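Local coordinates for protein glycosyl hyrolase, family 3 (Deinococcus radiodurans, PDB 3TEV) that probably hydrolyses O-glycosidic bonds, as a member of glycosyl hydrolase family 3 whose chain carries the N-terminal TIM-barrel domain of that family, at residues 103-108 with 157-162; 115-120 with 166-171; 190-195 with 265-270; 23-28 with 50-55. One frame throughout, in Å; residues are numbered along the deposited sequence. Where two conformers were deposited one is given.

How the interactions relate
All four contacts fall within the TIM-barrel domain and none is wholly buried: two are surface contacts and two partly buried. Interactions 1 and 2 both use helices 107-124 and 154-169, with centres about 15 Å apart. In the first, at the surface, D105 in the turn before helix 107-124 binds a histidine and an arginine; the second, partly buried, combines close glycine-alanine packing with a salt-bridge network. Interaction 3, also at the surface, joins a loop to helix 267-272 by van der Waals contacts, with no direct hydrogen bond between its segments. Interaction 4, partly buried, connects the loops following neighbouring strands 22-24 and 46-49, and relies on backbone carbonyls gripped by side-chain nitrogens.

Interaction 1 (103-108 with 157-162); sequences AADDQQ and VTRHGR
D105 OD1 accepts a hydrogen bond from H160 NE2 at 2.6 Å, on its anti lone pair and with the oxygen tilted somewhat from the ring plane. This His-carboxylate bond is joined to a salt bridge from R159, the neighbour of H160 on helix 154-169, and both are set among outer helices of the TIM-barrel domain, at the turn that leads from helix 98-104 into helix 107-124. In one of two modelled conformers, R159 NH1 meets the syn lone pair of D105 OD1 at 2.7 Å, nearly straight (175°) and in the guanidinium plane; this second bond may therefore not be permanent. Carboxylate and guanidinium are then close to perpendicular, 82° apart. D105 has positive phi as the chain leaves the first helix, and CG anti to the backbone N (chi1 -161°) carries the carboxylate across to its partners. The other ring nitrogen, H160 ND1, is hydrogen-bonded to T110 OG1, which should fix the rotation of the imidazole. Beyond this polar centre, the backbone N of D106 lies at the ring edge, 3.8 Å from H160 CE1. Q107 runs extended alongside the helix, its NE2 3.0 Å from R159 O.

Interaction 2 (115-120 with 166-171); sequences AALARQ and AGHTRE
E171 and R119 meet with their flat ends turned almost perpendicular, the carboxylate and guanidinium planes 80° apart. R119 NH1 approaches E171 OE2 at 2.9 Å from above the carboxylate plane, while the oxygen lies in the guanidinium plane; the bond is bent, at 146°. R119 CG also lies against the carboxylate, 3.4 Å from E171 CD, and the bend at chi3 turns the guanidinium toward OE2. E171 CG lies 3.4 Å from A115 O, and the bend at chi2 (-64°) turns the carboxylate toward R119. R170 lays one guanidinium face over A115 CB, 3.5 Å from NH2, and its NH1 forms a salt bridge with E171 OE2. A water at the edge of that guanidinium accepts from both R170 NH2 and R119 NH1. Next to this network, helices 107-124 and 154-169 of the TIM-barrel domain come together closely: A115 CA makes a CH···O contact of 3.3 Å with G167 O. A118 CB rests between E171 CB and the H168 ring, whose ND1 is bonded to A164 O. R119 and R170 share E171 OE2, and R170 also pairs with E111 and D112; the acids probably balance the two positive charges, which would favour an ionised E171.

Interaction 3 (190-195 with 265-270); sequences SHLALP and GMQAID
H191 presents the edge of its imidazole to the amide of Q267, while one ring face is packed against CG of its own neighbour L192. The contact joins the loop between strands 174-180 and 196-197 to the first turn of helix 267-272, at the surface of the TIM-barrel domain. H191 CD2 lies 3.6 Å from Q267 OE1, close to the ring plane, and the ring and amide planes are inclined by 54°. Q267, extended from CG outward, also passes L192, whose CD2 branch touches its CG at 4.1 Å. The loop takes up a type I beta turn from S190 to A193, in which S190 OG accepts from L192 N to make an ST turn; this turn carries H191 and L192 to the helix. A268 sits at the centre of the contact, with its CB directed at the loop and 3.6 Å from A193 O. No hydrogen bond runs directly between the two segments, but N272 ND2, one turn further along the helix, donates to both L192 O and A268 O and so bridges them. On the more buried flank L194 CD2 reaches 3.9 Å from A268 CB and 4.2 Å from I269 CG1.

Interaction 4 (23-28 with 50-55); sequences MIDLPG and FGKNVE
L26 O is gripped from opposite faces of its carbonyl plane by two side-chain donors, N53 ND2 and K52 NZ, each at 3.0 Å. N53 uses its second amide hydrogen on G28 O, also 3.0 Å from ND2 and almost straight at 178°. Both acceptors lie in the plane of the N53 amide, yet ND2 stands above each carbonyl plane, well off the lone pairs. The other end of this amide is engaged as well: N53 OD1 takes the F50 backbone N at 2.8 Å, in the carbonyl plane, and a water lies 2.6 Å from N53 OD1, probably donating to it. That water in turn accepts from L26 N. K52 runs extended past P27 O to L26 O, and its NZ completes a salt bridge of 2.9 Å with D25 OD2, met from above the carboxylate plane. With chi1 near 58°, D25 holds its carboxylate toward K52 NZ; its OD1 accepts from the backbone N of G294, and its CB touches F50 CE2 at 4.0 Å. The contact lies where the chain leaves the adjacent parallel barrel strands 22-24 and 46-49, the second of which passes into a short 3-10 turn at 51-53. Backbone groups of both loops are thus satisfied by N53 and K52, and with both amide hydrogens and OD1 engaged, the N53 side chain should be fixed in its rotation.

Interaction 1 (103-108 with 157-162)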
loop_
_atom_site.group_PDB
_atom_site.type_symbol
_atom_site.label_atom_id
_atom_site.label_comp_id
_atom_site.label_asym_id
_atom_site.label_seq_id
_atom_site.Cartn_x
_atom_site.Cartn_y
_atom_site.Cartn_z
ATOM N N ALA A 103 -6.200 -22.624 -6.434
ATOM C CA ALA A 103 -6.272 -24.008 -6.912
ATOM C C ALA A 103 -7.648 -24.654 -6.737
ATOM O O ALA A 103 -8.130 -25.343 -7.643
ATOM C CB ALA A 103 -5.196 -24.853 -6.237
ATOM N N ALA A 104 -8.269 -24.451 -5.573
ATOM C CA ALA A 104 -9.640 -24.921 -5.335
ATOM C C ALA A 104 -10.548 -24.230 -6.343
ATOM O O ALA A 104 -11.506 -24.819 -6.845
ATOM C CB ALA A 104 -10.081 -24.593 -3.914
ATOM N N ASP A 105 -10.204 -22.974 -6.627
ATOM C CA ASP A 105 -10.802 -22.171 -7.688
ATOM C C ASP A 105 -12.300 -21.963 -7.534
ATOM O O ASP A 105 -13.034 -21.918 -8.510
ATOM C CB ASP A 105 -10.448 -22.700 -9.088
ATOM C CG ASP A 105 -10.650 -21.651 -10.179
ATOM O OD1 ASP A 105 -10.528 -20.442 -9.884
ATOM O OD2 ASP A 105 -10.927 -22.030 -11.335
ATOM N N ASP A 106 -12.734 -21.810 -6.297
ATOM C CA ASP A 106 -14.091 -21.387 -6.021
ATOM C C ASP A 106 -14.031 -19.902 -5.651
ATOM O O ASP A 106 -13.644 -19.534 -4.542
ATOM C CB ASP A 106 -14.719 -22.261 -4.916
ATOM C CG ASP A 106 -16.143 -21.851 -4.568
ATOM O OD1 ASP A 106 -16.600 -20.768 -4.992
ATOM O OD2 ASP A 106 -16.821 -22.622 -3.857
ATOM N N GLN A 107 -14.403 -19.066 -6.614
ATOM C CA GLN A 107 -14.409 -17.615 -6.479
ATOM C C GLN A 107 -15.188 -17.198 -5.240
ATOM O O GLN A 107 -14.713 -16.383 -4.452
ATOM C CB GLN A 107 -14.978 -16.973 -7.756
ATOM C CG GLN A 107 -15.467 -15.545 -7.618
ATOM C CD GLN A 107 -15.459 -14.789 -8.955
ATOM O OE1 GLN A 107 -16.118 -15.214 -9.919
ATOM N NE2 GLN A 107 -14.713 -13.661 -9.016
ATOM N N GLN A 108 -16.365 -17.794 -5.055
ATOM C CA GLN A 108 -17.207 -17.484 -3.899
ATOM C C GLN A 108 -16.540 -17.846 -2.558
ATOM O O GLN A 108 -16.689 -17.117 -1.592
ATOM C CB GLN A 108 -18.589 -18.140 -4.039
ATOM C CG GLN A 108 -19.587 -17.789 -2.936
ATOM C CD GLN A 108 -20.048 -16.334 -2.981
ATOM O OE1 GLN A 108 -20.581 -15.875 -3.996
ATOM N NE2 GLN A 108 -19.859 -15.607 -1.871
ATOM N N VAL A 157 -5.551 -15.004 -11.468
ATOM C CA VAL A 157 -5.272 -13.971 -10.473
ATOM C C VAL A 157 -6.392 -12.929 -10.470
ATOM O O VAL A 157 -6.870 -12.536 -9.406
ATOM C CB VAL A 157 -3.870 -13.370 -10.679
ATOM C CG1 VAL A 157 -3.668 -12.048 -9.863
ATOM C CG2 VAL A 157 -2.811 -14.441 -10.324
ATOM N N THR A 158 -6.831 -12.519 -11.660
ATOM C CA THR A 158 -7.952 -11.582 -11.801
ATOM C C THR A 158 -9.220 -12.081 -11.100
ATOM O O THR A 158 -9.858 -11.331 -10.361
ATOM C CB THR A 158 -8.252 -11.310 -13.292
ATOM O OG1 THR A 158 -7.124 -10.661 -13.882
ATOM C CG2 THR A 158 -9.490 -10.427 -13.458
ATOM N N ARG A 159 -9.586 -13.339 -11.322
ATOM C CA ARG A 159 -10.820 -13.878 -10.750
ATOM C C ARG A 159 -10.793 -13.957 -9.214
ATOM O O ARG A 159 -11.777 -13.599 -8.555
ATOM C CB ARG A 159 -11.206 -15.238 -11.385
ATOM C CG ARG A 159 -12.105 -15.095 -12.623
ATOM C CD ARG A 159 -12.476 -16.436 -13.280
ATOM N NE ARG A 159 -13.319 -17.279 -12.430
ATOM C CZ ARG A 159 -12.816 -18.223 -11.579
ATOM N NH1 ARG A 159 -11.471 -18.437 -11.475
ATOM N NH2 ARG A 159 -13.656 -18.954 -10.850
ATOM N N HIS A 160 -9.679 -14.413 -8.642
ATOM C CA HIS A 160 -9.595 -14.476 -7.186
ATOM C C HIS A 160 -9.275 -13.128 -6.544
ATOM O O HIS A 160 -9.717 -12.851 -5.422
ATOM C CB HIS A 160 -8.669 -15.601 -6.749
ATOM C CG HIS A 160 -9.231 -16.945 -7.049
ATOM N ND1 HIS A 160 -10.195 -17.533 -6.259
ATOM C CD2 HIS A 160 -9.032 -17.786 -8.093
ATOM C CE1 HIS A 160 -10.536 -18.701 -6.782
ATOM N NE2 HIS A 160 -9.846 -18.876 -7.896
ATOM N N GLY A 161 -8.547 -12.280 -7.272
ATOM C CA GLY A 161 -8.310 -10.904 -6.832
ATOM C C GLY A 161 -9.622 -10.156 -6.652
ATOM O O GLY A 161 -9.806 -9.444 -5.671
ATOM N N ARG A 162 -10.536 -10.338 -7.599
ATOM C CA ARG A 162 -11.867 -9.703 -7.559
ATOM C C ARG A 162 -12.621 -10.110 -6.294
ATOM O O ARG A 162 -13.238 -9.266 -5.614
ATOM C CB ARG A 162 -12.700 -10.083 -8.802
ATOM C CG ARG A 162 -14.021 -9.291 -8.943
ATOM C CD ARG A 162 -14.911 -9.716 -10.126
ATOM N NE ARG A 162 -14.168 -9.895 -11.380
ATOM C CZ ARG A 162 -13.927 -8.945 -12.289
ATOM N NH1 ARG A 162 -14.362 -7.690 -12.110
ATOM N NH2 ARG A 162 -13.236 -9.253 -13.388
#

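Interaction 2 (115-120 with 166-171)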
loop_
_atom_site.group_PDB
_atom_site.type_symbol
_atom_site.label_atom_id
_atom_site.label_comp_id
_atom_site.label_asym_id
_atom_site.label_seq_id
_atom_site.Cartn_x
_atom_site.Cartn_y
_atom_site.Cartn_z
ATOM N N ALA A 115 -14.026 -12.040 3.374
ATOM C CA ALA A 115 -15.090 -11.375 4.104
ATOM C C ALA A 115 -14.952 -11.652 5.589
ATOM O O ALA A 115 -15.090 -10.727 6.390
ATOM C CB ALA A 115 -16.449 -11.794 3.605
ATOM N N ALA A 116 -14.657 -12.904 5.958
ATOM C CA ALA A 116 -14.459 -13.253 7.380
ATOM C C ALA A 116 -13.229 -12.575 7.972
ATOM O O ALA A 116 -13.246 -12.143 9.110
ATOM C CB ALA A 116 -14.350 -14.728 7.564
ATOM N N LEU A 117 -12.157 -12.499 7.199
ATOM C CA LEU A 117 -10.969 -11.828 7.661
ATOM C C LEU A 117 -11.275 -10.340 7.889
ATOM O O LEU A 117 -10.883 -9.757 8.900
ATOM C CB LEU A 117 -9.825 -12.030 6.664
ATOM C CG LEU A 117 -8.609 -11.106 6.812
ATOM C CD1 LEU A 117 -7.963 -11.185 8.242
ATOM C CD2 LEU A 117 -7.581 -11.393 5.696
ATOM N N ALA A 118 -12.000 -9.739 6.955
ATOM C CA ALA A 118 -12.336 -8.313 7.064
ATOM C C ALA A 118 -13.234 -8.021 8.285
ATOM O O ALA A 118 -13.046 -6.996 8.961
ATOM C CB ALA A 118 -12.952 -7.795 5.768
ATOM N N ARG A 119 -14.167 -8.930 8.585
ATOM C CA ARG A 119 -15.044 -8.802 9.758
ATOM C C ARG A 119 -14.248 -8.827 11.053
ATOM O O ARG A 119 -14.573 -8.097 11.993
ATOM C CB ARG A 119 -16.111 -9.914 9.824
ATOM C CG ARG A 119 -17.263 -9.753 8.851
ATOM C CD ARG A 119 -18.417 -10.719 9.140
ATOM N NE ARG A 119 -18.033 -12.125 8.985
ATOM C CZ ARG A 119 -18.058 -12.804 7.834
ATOM N NH1 ARG A 119 -18.447 -12.221 6.706
ATOM N NH2 ARG A 119 -17.706 -14.082 7.818
ATOM N N GLN A 120 -13.238 -9.692 11.117
ATOM C CA GLN A 120 -12.367 -9.711 12.277
ATOM C C GLN A 120 -11.587 -8.374 12.381
ATOM O O GLN A 120 -11.470 -7.805 13.466
ATOM C CB GLN A 120 -11.439 -10.936 12.262
ATOM C CG GLN A 120 -10.762 -11.219 13.626
ATOM C CD GLN A 120 -11.685 -11.932 14.664
ATOM O OE1 GLN A 120 -12.587 -12.727 14.310
ATOM N NE2 GLN A 120 -11.440 -11.656 15.953
ATOM N N ALA A 166 -13.760 -7.754 -3.074
ATOM C CA ALA A 166 -15.187 -7.639 -2.762
ATOM C C ALA A 166 -15.500 -8.080 -1.336
ATOM O O ALA A 166 -16.359 -7.515 -0.692
ATOM C CB ALA A 166 -16.044 -8.431 -3.780
ATOM N N GLY A 167 -14.809 -9.108 -0.855
ATOM C CA GLY A 167 -14.953 -9.546 0.527
ATOM C C GLY A 167 -14.558 -8.478 1.538
ATOM O O GLY A 167 -15.160 -8.397 2.604
ATOM N N HIS A 168 -13.554 -7.660 1.214
ATOM C CA HIS A 168 -13.138 -6.581 2.105
ATOM C C HIS A 168 -14.104 -5.406 2.006
ATOM O O HIS A 168 -14.624 -4.921 2.999
ATOM C CB HIS A 168 -11.706 -6.135 1.785
ATOM C CG HIS A 168 -10.663 -7.005 2.401
ATOM N ND1 HIS A 168 -10.226 -8.171 1.812
ATOM C CD2 HIS A 168 -10.004 -6.906 3.579
ATOM C CE1 HIS A 168 -9.328 -8.746 2.594
ATOM N NE2 HIS A 168 -9.177 -7.999 3.676
ATOM N N THR A 169 -14.323 -4.962 0.782
ATOM C CA THR A 169 -15.172 -3.836 0.464
ATOM C C THR A 169 -16.558 -3.977 1.080
ATOM O O THR A 169 -17.045 -3.055 1.749
ATOM C CB THR A 169 -15.232 -3.686 -1.065
ATOM O OG1 THR A 169 -14.000 -3.101 -1.509
ATOM C CG2 THR A 169 -16.344 -2.781 -1.483
ATOM N N ARG A 170 -17.183 -5.140 0.897
ATOM C CA ARG A 170 -18.521 -5.337 1.448
ATOM C C ARG A 170 -18.550 -5.403 2.986
ATOM O O ARG A 170 -19.611 -5.232 3.584
ATOM C CB ARG A 170 -19.231 -6.542 0.805
ATOM C CG ARG A 170 -18.709 -7.920 1.206
ATOM C CD ARG A 170 -19.482 -8.963 0.392
ATOM N NE ARG A 170 -19.187 -10.387 0.590
ATOM C CZ ARG A 170 -19.561 -11.114 1.649
ATOM N NH1 ARG A 170 -20.156 -10.515 2.696
ATOM N NH2 ARG A 170 -19.310 -12.441 1.681
ATOM N N GLU A 171 -17.393 -5.636 3.616
ATOM C CA GLU A 171 -17.317 -5.652 5.074
ATOM C C GLU A 171 -16.778 -4.336 5.666
ATOM O O GLU A 171 -16.521 -4.249 6.871
ATOM C CB GLU A 171 -16.531 -6.864 5.600
ATOM C CG GLU A 171 -17.149 -8.266 5.268
ATOM C CD GLU A 171 -18.524 -8.552 5.900
ATOM O OE1 GLU A 171 -19.068 -7.708 6.648
ATOM O OE2 GLU A 171 -19.084 -9.648 5.637
HETATM O O HOH W 1 -19.522 -13.930 4.305
#

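Interaction 3 (190-195 with 265-270)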
loop_
_atom_site.group_PDB
_atom_site.type_symbol
_atom_site.label_atom_id
_atom_site.label_comp_id
_atom_site.label_asym_id
_atom_site.label_seq_id
_atom_site.Cartn_x
_atom_site.Cartn_y
_atom_site.Cartn_z
ATOM N N SER A 190 22.061 -7.960 -7.815
ATOM C CA SER A 190 22.649 -8.248 -6.501
ATOM C C SER A 190 21.633 -7.826 -5.433
ATOM O O SER A 190 20.608 -7.228 -5.771
ATOM C CB SER A 190 23.977 -7.500 -6.300
ATOM O OG SER A 190 23.757 -6.162 -5.892
ATOM N N HIS A 191 21.906 -8.117 -4.155
ATOM C CA HIS A 191 20.978 -7.696 -3.082
ATOM C C HIS A 191 20.893 -6.165 -2.895
ATOM O O HIS A 191 20.001 -5.665 -2.227
ATOM C CB HIS A 191 21.265 -8.406 -1.752
ATOM C CG HIS A 191 22.505 -7.926 -1.059
ATOM N ND1 HIS A 191 23.772 -8.308 -1.446
ATOM C CD2 HIS A 191 22.670 -7.099 -0.000
ATOM C CE1 HIS A 191 24.665 -7.734 -0.658
ATOM N NE2 HIS A 191 24.022 -6.999 0.231
ATOM N N LEU A 192 21.802 -5.417 -3.505
ATOM C CA LEU A 192 21.757 -3.967 -3.388
ATOM C C LEU A 192 21.189 -3.291 -4.630
ATOM O O LEU A 192 21.040 -2.072 -4.668
ATOM C CB LEU A 192 23.139 -3.411 -3.065
ATOM C CG LEU A 192 23.742 -3.864 -1.731
ATOM C CD1 LEU A 192 25.092 -3.200 -1.539
ATOM C CD2 LEU A 192 22.803 -3.520 -0.563
ATOM N N ALA A 193 20.875 -4.078 -5.643
ATOM C CA ALA A 193 20.364 -3.518 -6.876
ATOM C C ALA A 193 18.834 -3.577 -6.858
ATOM O O ALA A 193 18.253 -4.502 -6.277
ATOM C CB ALA A 193 20.925 -4.300 -8.084
ATOM N N LEU A 194 18.182 -2.609 -7.495
ATOM C CA LEU A 194 16.736 -2.678 -7.653
ATOM C C LEU A 194 16.391 -3.845 -8.571
ATOM O O LEU A 194 17.055 -4.049 -9.572
ATOM C CB LEU A 194 16.180 -1.378 -8.244
ATOM C CG LEU A 194 16.285 -0.145 -7.338
ATOM C CD1 LEU A 194 15.907 1.113 -8.110
ATOM C CD2 LEU A 194 15.408 -0.296 -6.076
ATOM N N PRO A 195 15.366 -4.630 -8.223
ATOM C CA PRO A 195 14.960 -5.661 -9.165
ATOM C C PRO A 195 14.458 -5.037 -10.459
ATOM O O PRO A 195 13.922 -3.923 -10.434
ATOM C CB PRO A 195 13.821 -6.392 -8.442
ATOM C CG PRO A 195 13.569 -5.647 -7.171
ATOM C CD PRO A 195 14.701 -4.744 -6.911
ATOM N N GLY A 265 11.983 1.553 3.702
ATOM C CA GLY A 265 13.083 0.959 4.475
ATOM C C GLY A 265 13.673 -0.335 3.916
ATOM O O GLY A 265 14.509 -0.975 4.545
HETATM N N MSE A 266 13.242 -0.720 2.728
HETATM C CA MSE A 266 13.773 -1.912 2.095
HETATM C C MSE A 266 15.145 -1.651 1.489
HETATM O O MSE A 266 15.398 -0.577 0.925
HETATM C CB MSE A 266 12.775 -2.471 1.087
HETATM C CG MSE A 266 11.620 -3.178 1.788
HETATM SE SE MSE A 266 10.103 -3.470 0.621
HETATM C CE MSE A 266 10.887 -4.831 -0.569
ATOM N N GLN A 267 16.018 -2.643 1.636
ATOM C CA GLN A 267 17.455 -2.489 1.436
ATOM C C GLN A 267 17.869 -1.871 0.099
ATOM O O GLN A 267 18.689 -0.955 0.070
ATOM C CB GLN A 267 18.168 -3.828 1.650
ATOM C CG GLN A 267 19.646 -3.686 1.996
ATOM C CD GLN A 267 20.325 -5.014 2.350
ATOM O OE1 GLN A 267 19.866 -6.095 1.963
ATOM N NE2 GLN A 267 21.435 -4.927 3.081
ATOM N N ALA A 268 17.307 -2.367 -1.003
ATOM C CA ALA A 268 17.700 -1.897 -2.335
ATOM C C ALA A 268 17.448 -0.398 -2.528
ATOM O O ALA A 268 18.276 0.293 -3.119
ATOM C CB ALA A 268 17.020 -2.717 -3.430
ATOM N N ILE A 269 16.316 0.099 -2.029
ATOM C CA ILE A 269 16.036 1.535 -2.068
ATOM C C ILE A 269 17.002 2.278 -1.152
ATOM O O ILE A 269 17.633 3.273 -1.544
ATOM C CB ILE A 269 14.574 1.849 -1.660
ATOM C CG1 ILE A 269 13.643 1.674 -2.857
ATOM C CG2 ILE A 269 14.448 3.278 -1.083
ATOM C CD1 ILE A 269 13.598 2.862 -3.814
ATOM N N ASP A 270 17.119 1.761 0.064
ATOM C CA ASP A 270 17.913 2.381 1.105
ATOM C C ASP A 270 19.370 2.556 0.670
ATOM O O ASP A 270 20.018 3.535 1.051
ATOM C CB ASP A 270 17.827 1.528 2.373
ATOM C CG ASP A 270 17.953 2.337 3.634
ATOM O OD1 ASP A 270 17.462 3.493 3.695
ATOM O OD2 ASP A 270 18.535 1.785 4.580
#

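Interaction 4 (23-28 with 50-55)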
loop_
_atom_site.group_PDB
_atom_site.type_symbol
_atom_site.label_atom_id
_atom_site.label_comp_id
_atom_site.label_asym_id
_atom_site.label_seq_id
_atom_site.Cartn_x
_atom_site.Cartn_y
_atom_site.Cartn_z
HETATM N N MSE A 23 2.642 7.157 6.221
HETATM C CA MSE A 23 2.136 6.026 6.971
HETATM C C MSE A 23 3.351 5.478 7.715
HETATM O O MSE A 23 4.377 5.119 7.098
HETATM C CB MSE A 23 1.550 4.959 6.036
HETATM C CG MSE A 23 1.079 3.685 6.749
HETATM SE SE MSE A 23 0.174 2.437 5.535
HETATM C CE MSE A 23 -1.683 2.873 5.882
ATOM N N ILE A 24 3.243 5.414 9.032
ATOM C CA ILE A 24 4.369 5.007 9.855
ATOM C C ILE A 24 4.059 3.739 10.630
ATOM O O ILE A 24 2.896 3.348 10.749
ATOM C CB ILE A 24 4.744 6.103 10.857
ATOM C CG1 ILE A 24 3.606 6.306 11.851
ATOM C CG2 ILE A 24 5.106 7.400 10.138
ATOM C CD1 ILE A 24 4.020 7.157 13.081
ATOM N N ASP A 25 5.099 3.118 11.174
ATOM C CA ASP A 25 4.919 1.984 12.070
ATOM C C ASP A 25 5.095 2.409 13.519
ATOM O O ASP A 25 5.649 3.479 13.804
ATOM C CB ASP A 25 5.838 0.794 11.693
ATOM C CG ASP A 25 7.338 1.144 11.695
ATOM O OD1 ASP A 25 7.735 2.304 11.429
ATOM O OD2 ASP A 25 8.142 0.224 11.952
ATOM N N LEU A 26 4.612 1.555 14.419
ATOM C CA LEU A 26 4.620 1.798 15.856
ATOM C C LEU A 26 5.476 0.741 16.550
ATOM O O LEU A 26 5.628 -0.363 16.041
ATOM C CB LEU A 26 3.189 1.733 16.386
ATOM C CG LEU A 26 2.203 2.635 15.644
ATOM C CD1 LEU A 26 0.768 2.276 15.993
ATOM C CD2 LEU A 26 2.513 4.120 15.904
ATOM N N PRO A 27 6.045 1.084 17.721
ATOM C CA PRO A 27 7.005 0.176 18.370
ATOM C C PRO A 27 6.425 -1.126 18.953
ATOM O O PRO A 27 7.079 -2.169 18.875
ATOM C CB PRO A 27 7.627 1.035 19.479
ATOM C CG PRO A 27 6.719 2.214 19.654
ATOM C CD PRO A 27 5.983 2.414 18.366
ATOM N N GLY A 28 5.229 -1.082 19.529
ATOM C CA GLY A 28 4.693 -2.256 20.208
ATOM C C GLY A 28 3.183 -2.435 20.256
ATOM O O GLY A 28 2.452 -1.781 19.524
ATOM N N PHE A 50 2.102 -4.449 12.356
ATOM C CA PHE A 50 2.811 -5.690 12.045
ATOM C C PHE A 50 2.786 -6.620 13.265
ATOM O O PHE A 50 2.241 -6.268 14.308
ATOM C CB PHE A 50 4.261 -5.381 11.658
ATOM C CG PHE A 50 4.389 -4.503 10.454
ATOM C CD1 PHE A 50 4.476 -5.055 9.182
ATOM C CD2 PHE A 50 4.399 -3.118 10.584
ATOM C CE1 PHE A 50 4.575 -4.230 8.049
ATOM C CE2 PHE A 50 4.500 -2.287 9.470
ATOM C CZ PHE A 50 4.586 -2.836 8.201
ATOM N N GLY A 51 3.396 -7.792 13.128
ATOM C CA GLY A 51 3.452 -8.797 14.197
ATOM C C GLY A 51 3.867 -8.220 15.536
ATOM O O GLY A 51 3.246 -8.510 16.560
ATOM N N LYS A 52 4.892 -7.368 15.530
ATOM C CA LYS A 52 5.324 -6.684 16.745
ATOM C C LYS A 52 4.205 -5.880 17.446
ATOM O O LYS A 52 4.373 -5.479 18.590
ATOM C CB LYS A 52 6.511 -5.757 16.436
ATOM C CG LYS A 52 6.163 -4.559 15.517
ATOM C CD LYS A 52 7.317 -3.572 15.399
ATOM C CE LYS A 52 7.110 -2.682 14.185
ATOM N NZ LYS A 52 7.832 -1.400 14.300
ATOM N N ASN A 53 3.088 -5.616 16.761
ATOM C CA ASN A 53 1.986 -4.835 17.368
ATOM C C ASN A 53 0.776 -5.671 17.784
ATOM O O ASN A 53 -0.215 -5.111 18.277
ATOM C CB ASN A 53 1.497 -3.736 16.421
ATOM C CG ASN A 53 2.630 -2.929 15.806
ATOM O OD1 ASN A 53 2.916 -3.061 14.605
ATOM N ND2 ASN A 53 3.280 -2.087 16.619
ATOM N N VAL A 54 0.858 -6.991 17.577
ATOM C CA VAL A 54 -0.291 -7.900 17.695
ATOM C C VAL A 54 -0.024 -9.028 18.690
ATOM O O VAL A 54 0.886 -9.831 18.496
ATOM C CB VAL A 54 -0.669 -8.520 16.314
ATOM C CG1 VAL A 54 -1.818 -9.542 16.444
ATOM C CG2 VAL A 54 -1.024 -7.438 15.310
ATOM N N GLU A 55 -0.827 -9.080 19.751
ATOM C CA GLU A 55 -0.724 -10.133 20.762
ATOM C C GLU A 55 -2.020 -10.929 20.884
ATOM O O GLU A 55 -2.003 -12.157 20.844
ATOM C CB GLU A 55 -0.330 -9.555 22.120
ATOM C CG GLU A 55 1.094 -9.058 22.182
ATOM C CD GLU A 55 1.471 -8.507 23.551
ATOM O OE1 GLU A 55 2.666 -8.622 23.916
ATOM O OE2 GLU A 55 0.584 -7.963 24.265
HETATM O O HOH W 2 3.600 -0.906 13.414
#